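Local coordinates for protein putative adenosine kinase (Schistosoma mansoni, PDB 3VAS) that probably phosphorylates adenosine to AMP as a ribokinase-like adenosine kinase, and is captured here with adenosine bound, at residues A[231-236]-A[269-274]. Numbering follows the deposited sequence.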
loop_
_atom_site.group_PDB
_atom_site.type_symbol
_atom_site.label_atom_id
_atom_site.label_comp_id
_atom_site.label_asym_id
_atom_site.label_seq_id
_atom_site.Cartn_x
_atom_site.Cartn_y
_atom_site.Cartn_z
ATOM N N ILE A 231 -6.901 -11.865 4.646
ATOM C CA ILE A 231 -7.817 -12.100 3.537
ATOM C C ILE A 231 -9.195 -12.517 4.056
ATOM O O ILE A 231 -10.222 -12.097 3.515
ATOM C CB ILE A 231 -7.261 -13.148 2.545
ATOM C CG1 ILE A 231 -6.032 -12.588 1.820
ATOM C CG2 ILE A 231 -8.315 -13.550 1.531
ATOM C CD1 ILE A 231 -5.385 -13.564 0.859
ATOM N N SER A 232 -9.219 -13.298 5.137
ATOM C CA SER A 232 -10.488 -13.810 5.661
ATOM C C SER A 232 -11.385 -12.726 6.281
ATOM O O SER A 232 -12.550 -12.984 6.584
ATOM C CB SER A 232 -10.273 -14.998 6.623
ATOM O OG SER A 232 -9.818 -14.586 7.903
ATOM N N TYR A 233 -10.849 -11.517 6.449
ATOM C CA TYR A 233 -11.652 -10.376 6.901
ATOM C C TYR A 233 -11.776 -9.308 5.812
ATOM O O TYR A 233 -12.446 -8.291 6.002
ATOM C CB TYR A 233 -11.048 -9.735 8.158
ATOM C CG TYR A 233 -10.987 -10.642 9.371
ATOM C CD1 TYR A 233 -9.881 -11.452 9.601
ATOM C CD2 TYR A 233 -12.029 -10.678 10.288
ATOM C CE1 TYR A 233 -9.817 -12.280 10.707
ATOM C CE2 TYR A 233 -11.975 -11.503 11.399
ATOM C CZ TYR A 233 -10.865 -12.303 11.604
ATOM O OH TYR A 233 -10.800 -13.130 12.703
ATOM N N SER A 234 -11.124 -9.537 4.675
ATOM C CA SER A 234 -11.055 -8.524 3.627
ATOM C C SER A 234 -12.201 -8.646 2.632
ATOM O O SER A 234 -12.492 -9.736 2.145
ATOM C CB SER A 234 -9.723 -8.614 2.886
ATOM O OG SER A 234 -8.636 -8.445 3.776
ATOM N N ASN A 235 -12.847 -7.524 2.337
ATOM C CA ASN A 235 -13.880 -7.490 1.310
ATOM C C ASN A 235 -13.275 -7.282 -0.069
ATOM O O ASN A 235 -13.842 -7.706 -1.076
ATOM C CB ASN A 235 -14.889 -6.386 1.608
ATOM C CG ASN A 235 -15.440 -6.473 3.010
ATOM O OD1 ASN A 235 -14.888 -5.884 3.944
ATOM N ND2 ASN A 235 -16.526 -7.220 3.171
ATOM N N ILE A 236 -12.122 -6.619 -0.106
ATOM C CA ILE A 236 -11.411 -6.365 -1.357
ATOM C C ILE A 236 -9.918 -6.637 -1.173
ATOM O O ILE A 236 -9.315 -6.177 -0.202
ATOM C CB ILE A 236 -11.599 -4.904 -1.834
ATOM C CG1 ILE A 236 -13.086 -4.556 -1.951
ATOM C CG2 ILE A 236 -10.895 -4.671 -3.168
ATOM C CD1 ILE A 236 -13.344 -3.150 -2.461
ATOM N N PRO A 269 -12.911 -18.756 2.709
ATOM C CA PRO A 269 -14.012 -18.426 3.620
ATOM C C PRO A 269 -13.715 -17.154 4.407
ATOM O O PRO A 269 -12.550 -16.865 4.692
ATOM C CB PRO A 269 -14.060 -19.635 4.565
ATOM C CG PRO A 269 -13.466 -20.759 3.772
ATOM C CD PRO A 269 -12.380 -20.111 2.946
ATOM N N PHE A 270 -14.751 -16.387 4.726
ATOM C CA PHE A 270 -14.598 -15.292 5.671
ATOM C C PHE A 270 -14.509 -15.874 7.079
ATOM O O PHE A 270 -14.973 -16.988 7.325
ATOM C CB PHE A 270 -15.753 -14.300 5.557
ATOM C CG PHE A 270 -15.654 -13.396 4.364
ATOM C CD1 PHE A 270 -15.048 -12.155 4.468
ATOM C CD2 PHE A 270 -16.148 -13.793 3.130
ATOM C CE1 PHE A 270 -14.948 -11.324 3.373
ATOM C CE2 PHE A 270 -16.049 -12.962 2.029
ATOM C CZ PHE A 270 -15.448 -11.728 2.152
ATOM N N ALA A 271 -13.911 -15.117 7.993
ATOM C CA ALA A 271 -13.623 -15.607 9.339
ATOM C C ALA A 271 -14.851 -16.074 10.124
ATOM O O ALA A 271 -14.756 -17.004 10.921
ATOM C CB ALA A 271 -12.864 -14.563 10.126
ATOM N N ASP A 272 -15.996 -15.434 9.909
ATOM C CA ASP A 272 -17.218 -15.846 10.595
ATOM C C ASP A 272 -17.971 -16.936 9.828
ATOM O O ASP A 272 -19.013 -17.416 10.271
ATOM C CB ASP A 272 -18.132 -14.648 10.886
ATOM C CG ASP A 272 -18.500 -13.863 9.638
ATOM O OD1 ASP A 272 -19.173 -12.821 9.781
ATOM O OD2 ASP A 272 -18.121 -14.278 8.522
ATOM N N GLY A 273 -17.434 -17.323 8.676
ATOM C CA GLY A 273 -18.034 -18.370 7.871
ATOM C C GLY A 273 -19.289 -17.915 7.152
ATOM O O GLY A 273 -19.965 -18.712 6.503
ATOM N N LYS A 274 -19.598 -16.627 7.263
ATOM C CA LYS A 274 -20.775 -16.058 6.620
ATOM C C LYS A 274 -20.557 -15.960 5.114
ATOM O O LYS A 274 -19.470 -15.590 4.659
ATOM C CB LYS A 274 -21.064 -14.669 7.187
ATOM C CG LYS A 274 -22.527 -14.278 7.165
ATOM C CD LYS A 274 -23.277 -14.902 8.330
ATOM C CE LYS A 274 -22.904 -14.236 9.646
ATOM N NZ LYS A 274 -23.375 -12.822 9.694
#
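Ala271 lays its methyl group on the Tyr233 ring: Ala271 CB sits 3.3 Å above the ring plane, displaced toward the rim, and its line to the centroid runs 26° off the normal, a CH-pi contact. CG of Tyr233 stands anti to its own carbonyl carbon (chi1 -62°), and although Tyr233 CB leaves the chain pointing away from 269-274, the ring end comes nearer. This is the outer touch, with Ala271 exposed and the Tyr233 ring also resting on Ala200, Lys201 and Leu204 of helix 189-205.

Beside it the backbones meet at one oxygen. Ala271 N gives a hydrogen bond of 2.9 Å to Ser232 O, tilted 30° from the carbonyl plane, and the same oxygen takes a CA-H...O contact from Phe270 CA at 3.2 Å. Ser232 OG is hydrogen-bonded to Glu229 O, in the last turn of helix 224-231.

The tight part is here, with buried Phe270. Its ring reaches in obliquely, CE1 lying 3.2 Å from Ser234 O, while Arg276 and Arg278 make cation-pi contacts with it. Beyond Ala271 the grip is lost: a type I turn from Phe270 to Gly273 carries the chain into solvent, where Asp272 OD2 closes an Asx turn with Lys274 N.

The contact pairs two loops of the ribokinase-like alpha/beta core, each running from a helix into a neighbouring parallel strand, 236-240 or 279-284, well removed from adenosine. One conventional hydrogen bond sets their spacing; the remaining van der Waals and weak C-H contacts probably add little directional specificity.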